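Local atomic coordinates of MGS-M5 (Unidentified, PDB entry 4Q3N), a protein that probably catalyses the NAD-dependent interconversion of L-lactate and pyruvate, as a Rossmann-fold L-lactate dehydrogenase from a deep-sea metagenome. Residues L74-A79 with I115-S120; N3-V8 with V28-L33. All blocks are in the same frame, centred on the assembly; numbering follows the deposited sequence. Where two conformers were deposited one is given.

Contact 1. Residues L74-A79 with I115-S120; sequences LVVITA and ILLVAS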
# COMPACT_ATOMS: atom_id res chain seq x y z
N LEU A 74 20.34 -9.36 -1.92
CA LEU A 74 19.94 -10.42 -0.97
C LEU A 74 19.77 -11.73 -1.71
O LEU A 74 19.16 -11.76 -2.77
CB LEU A 74 18.60 -10.06 -0.27
CG LEU A 74 18.00 -11.09 0.70
CD1 LEU A 74 18.83 -11.10 1.99
CD2 LEU A 74 16.49 -10.73 1.00
N VAL A 75 20.31 -12.82 -1.17
CA VAL A 75 19.97 -14.13 -1.77
C VAL A 75 19.29 -14.92 -0.68
O VAL A 75 19.82 -15.03 0.44
CB VAL A 75 21.22 -14.89 -2.28
CG1 VAL A 75 20.81 -16.27 -2.80
CG2 VAL A 75 21.96 -14.05 -3.37
N VAL A 76 18.12 -15.46 -1.01
CA VAL A 76 17.34 -16.24 -0.06
C VAL A 76 17.44 -17.70 -0.44
O VAL A 76 17.03 -18.09 -1.53
CB VAL A 76 15.88 -15.81 -0.05
CG1 VAL A 76 15.05 -16.60 1.04
CG2 VAL A 76 15.80 -14.22 0.22
N ILE A 77 17.99 -18.51 0.45
CA ILE A 77 18.21 -19.93 0.14
C ILE A 77 17.13 -20.81 0.77
O ILE A 77 16.94 -20.81 1.98
CB ILE A 77 19.59 -20.41 0.63
CG1 ILE A 77 20.70 -19.50 0.05
CG2 ILE A 77 19.79 -21.93 0.32
CD1 ILE A 77 22.07 -19.70 0.71
N THR A 78 16.42 -21.54 -0.08
CA THR A 78 15.34 -22.44 0.39
C THR A 78 15.64 -23.91 -0.02
O THR A 78 14.90 -24.80 0.29
CB THR A 78 13.96 -22.02 -0.18
OG1 THR A 78 13.85 -22.50 -1.53
CG2 THR A 78 13.79 -20.48 -0.15
N ALA A 79 16.76 -24.13 -0.72
CA ALA A 79 17.12 -25.46 -1.22
C ALA A 79 17.39 -26.47 -0.14
O ALA A 79 17.90 -26.12 0.93
CB ALA A 79 18.35 -25.37 -2.12
N ILE A 115 23.71 -9.79 1.20
CA ILE A 115 23.31 -10.50 2.40
C ILE A 115 22.73 -11.88 2.07
O ILE A 115 22.01 -12.01 1.07
CB ILE A 115 22.25 -9.63 3.14
CG1 ILE A 115 22.95 -8.32 3.62
CG2 ILE A 115 21.53 -10.37 4.27
CD1 ILE A 115 21.88 -7.30 4.03
N LEU A 116 23.03 -12.89 2.88
CA LEU A 116 22.41 -14.24 2.73
C LEU A 116 21.36 -14.44 3.79
O LEU A 116 21.61 -14.19 4.98
CB LEU A 116 23.46 -15.39 2.88
CG LEU A 116 24.59 -15.43 1.84
CD1 LEU A 116 25.60 -16.54 2.19
CD2 LEU A 116 24.03 -15.65 0.42
N LEU A 117 20.21 -14.91 3.34
CA LEU A 117 19.10 -15.27 4.22
C LEU A 117 18.72 -16.74 4.01
O LEU A 117 18.24 -17.10 2.93
CB LEU A 117 17.88 -14.40 3.93
CG LEU A 117 16.55 -14.74 4.60
CD1 LEU A 117 16.74 -14.90 6.12
CD2 LEU A 117 15.47 -13.61 4.31
N VAL A 118 18.94 -17.58 5.01
CA VAL A 118 18.71 -19.03 4.84
C VAL A 118 17.33 -19.37 5.39
O VAL A 118 17.02 -18.98 6.51
CB VAL A 118 19.81 -19.84 5.57
CG1 VAL A 118 19.51 -21.35 5.47
CG2 VAL A 118 21.15 -19.54 4.95
N ALA A 119 16.47 -20.02 4.61
CA ALA A 119 15.17 -20.44 5.15
C ALA A 119 15.08 -21.98 5.20
O ALA A 119 14.19 -22.53 5.83
CB ALA A 119 14.00 -19.90 4.30
N SER A 120 16.02 -22.66 4.55
CA SER A 120 16.06 -24.13 4.54
C SER A 120 16.11 -24.68 5.95
O SER A 120 16.80 -24.12 6.76
CB SER A 120 17.30 -24.60 3.77
OG SER A 120 17.35 -24.07 2.47

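Contact 2. Residues N3-V8 with V28-L33; sequences NSKVVV and VEELVL. With ACT (acetate ion), chain G.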
# COMPACT_ATOMS: atom_id res chain seq x y z
N ASN A 3 19.97 -1.02 -3.13
CA ASN A 3 19.91 -2.13 -4.04
C ASN A 3 18.44 -2.43 -4.13
O ASN A 3 17.72 -2.04 -3.21
CB ASN A 3 20.72 -3.32 -3.51
CG ASN A 3 20.80 -4.42 -4.50
OD1 ASN A 3 19.86 -5.17 -4.65
ND2 ASN A 3 21.92 -4.52 -5.21
N SER A 4 17.93 -3.02 -5.23
CA SER A 4 16.56 -3.56 -5.15
C SER A 4 16.41 -4.87 -5.93
O SER A 4 15.48 -5.05 -6.69
CB SER A 4 15.48 -2.54 -5.61
OG SER A 4 14.13 -2.92 -5.13
N LYS A 5 17.31 -5.81 -5.65
CA LYS A 5 17.29 -7.12 -6.33
C LYS A 5 17.45 -8.27 -5.36
O LYS A 5 18.41 -8.29 -4.56
CB LYS A 5 18.44 -7.18 -7.34
CG LYS A 5 18.42 -8.47 -8.18
CD LYS A 5 19.58 -8.28 -9.17
CE LYS A 5 19.83 -9.57 -9.94
NZ LYS A 5 20.93 -9.37 -10.97
N VAL A 6 16.54 -9.23 -5.46
CA VAL A 6 16.59 -10.41 -4.63
C VAL A 6 16.71 -11.64 -5.53
O VAL A 6 16.04 -11.71 -6.56
CB VAL A 6 15.33 -10.53 -3.75
CG1 VAL A 6 15.30 -11.91 -3.05
CG2 VAL A 6 15.28 -9.37 -2.72
N VAL A 7 17.57 -12.59 -5.14
CA VAL A 7 17.61 -13.87 -5.83
C VAL A 7 17.02 -14.93 -4.88
O VAL A 7 17.35 -14.96 -3.68
CB VAL A 7 19.09 -14.24 -6.24
CG1 VAL A 7 19.12 -15.70 -6.83
CG2 VAL A 7 19.66 -13.19 -7.20
N VAL A 8 16.11 -15.76 -5.39
CA VAL A 8 15.55 -16.87 -4.64
C VAL A 8 16.16 -18.21 -5.14
O VAL A 8 16.04 -18.56 -6.31
CB VAL A 8 14.01 -16.92 -4.77
CG1 VAL A 8 13.45 -18.17 -3.97
CG2 VAL A 8 13.40 -15.60 -4.27
N VAL A 28 10.20 -5.42 -3.66
CA VAL A 28 11.41 -4.96 -4.37
C VAL A 28 11.07 -4.85 -5.84
O VAL A 28 10.04 -5.36 -6.26
CB VAL A 28 12.62 -5.95 -4.20
CG1 VAL A 28 13.00 -6.08 -2.74
CG2 VAL A 28 12.25 -7.35 -4.80
N GLU A 29 11.96 -4.23 -6.61
CA GLU A 29 11.83 -4.11 -8.05
C GLU A 29 12.17 -5.43 -8.81
O GLU A 29 11.48 -5.79 -9.77
CB GLU A 29 12.77 -3.03 -8.56
CG GLU A 29 12.65 -2.82 -10.09
CD GLU A 29 13.53 -1.71 -10.63
OE1 GLU A 29 13.82 -0.73 -9.88
OE2 GLU A 29 13.90 -1.78 -11.83
N GLU A 30 13.27 -6.10 -8.43
CA GLU A 30 13.83 -7.17 -9.29
C GLU A 30 13.94 -8.49 -8.56
O GLU A 30 14.49 -8.54 -7.46
CB GLU A 30 15.24 -6.80 -9.78
CG GLU A 30 15.39 -5.50 -10.47
CD GLU A 30 16.83 -5.36 -10.99
OE1 GLU A 30 17.63 -4.66 -10.32
OE2 GLU A 30 17.17 -6.02 -12.00
N LEU A 31 13.49 -9.56 -9.20
CA LEU A 31 13.47 -10.89 -8.61
C LEU A 31 14.10 -11.87 -9.60
O LEU A 31 13.75 -11.83 -10.79
CB LEU A 31 12.02 -11.26 -8.33
CG LEU A 31 11.60 -12.53 -7.65
CD1 LEU A 31 12.28 -12.55 -6.31
CD2 LEU A 31 10.07 -12.58 -7.54
N VAL A 32 15.00 -12.72 -9.13
CA VAL A 32 15.57 -13.75 -10.01
C VAL A 32 15.34 -15.09 -9.32
O VAL A 32 15.62 -15.22 -8.12
CB VAL A 32 17.04 -13.54 -10.29
CG1 VAL A 32 17.57 -14.68 -11.20
CG2 VAL A 32 17.32 -12.14 -10.94
N LEU A 33 14.81 -16.06 -10.06
CA LEU A 33 14.50 -17.37 -9.52
C LEU A 33 15.52 -18.39 -10.02
O LEU A 33 15.76 -18.49 -11.25
CB LEU A 33 13.09 -17.82 -9.96
CG LEU A 33 11.98 -16.78 -9.65
CD1 LEU A 33 10.67 -17.36 -10.17
CD2 LEU A 33 11.86 -16.49 -8.13
C ACT G . 12.40 -0.67 -2.17
O ACT G . 11.20 -0.30 -2.30
OXT ACT G . 13.05 -0.97 -3.21
CH3 ACT G . 13.03 -0.75 -0.81

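Contact 1. Residues L74-A79 with I115-S120
Ile115 opens the pairing with Leu74: its carbonyl O accepts from Val75 N at 2.9 Å, and its CG2 rests 3.6 Å from Leu74 CD1. With CG anti to the backbone N (chi1 177°), Leu74 carries CD1 across toward the other strand, where the same methyl also meets Leu117 CB at 3.9 Å. Leu116 turns to the other face of the sheet and lays CD2 against Val75 CB. Leu117 grips strand 74-77 twice, its N giving a nearly straight bond to Val75 O and its O taking Ile77 N; its side chain runs alongside Val76, CD2 to CG2 at 4.1 Å. Val118 CG2 lies near Ile77 CD1 on the face shared with Leu116. Past the end of strand 115-118, Ala119 N (2.8 Å) and, less straight, Ser120 N (3.3 Å) both donate to Ile77 O. Ser120 OG bonds to Ala79 O at 2.6 Å from a position tilted 33° out of the carbonyl plane, so Ser120 holds the strand end through its N and the following loop through its hydroxyl. These are the parallel strands of a Rossmann beta-alpha-beta crossover: its helix 89-109 covers Val75 and Ile77, helix 232-246 packs on Leu74, Ile115 and Leu117, and strand 5-9 flanks strand 74-77 on its other edge.

Contact 2. Residues N3-V8 with V28-L33
Val6 meets Val28, and Val8 meets Leu33, in the close-packed part of this parallel pair. Val8 CB faces Leu33 CD2, and Val6 CG2 lies 4.0 Å from Val28 CG1 with the two side chains roughly perpendicular. Ser4 fits as closely: its OG, anti to its own N (chi1 -162°), accepts from Glu29 N in a nearly straight bond of 2.9 Å and donates to OXT of an acetate, probably from the crystallisation liquor, at 2.9 Å. An alanine here is likely to leave Glu29 N without this acceptor and the acetate with one anchor fewer. Between the strands Glu30 N bonds to Ser4 O at 3.0 Å, Val6 N to Glu30 O, Val32 N to Val6 O, and Val8 N to Val32 O at 2.8 Å. The looser, partly exposed side belongs to the Lys5 and Glu30 side chains. Lys5 stretches out fully, brushing Val32 CG2 with CE at 3.7 Å; its NZ stays 5.1 Å from Glu30 OE2, too far for a salt bridge, and pairs with Asp71. Glu29 forms a salt bridge with Arg2 of the second subunit. Helix 13-25, the crossover between these strands, covers Val6, Val8 and Leu31; helix 38-49 packs on Leu31 and Leu33, helix 232-246 on Val6 and Val28, and strand 74-77 adjoins strand 5-9.

In the fold
Both contacts join neighbouring parallel strands of one Rossmann sheet, each pair being the two strands of a beta-alpha-beta unit, and strands 5-9 and 74-77 link them side by side: Val7 N and O probably bond to Leu74 O and Val76 N. Contact 1 lies nearer the centre of the chain; its strands are wholly apolar in side chain, and the side-chain hydrogen bond between its segments comes after the strand ends. Contact 2 is apolar along its later residues, but its polar groups gather where the strands begin, with Glu29 bridged to a second subunit. Helix 232-246 packs against both pairs, whereas helices 89-109 and 13-25 each pack on the strands they connect.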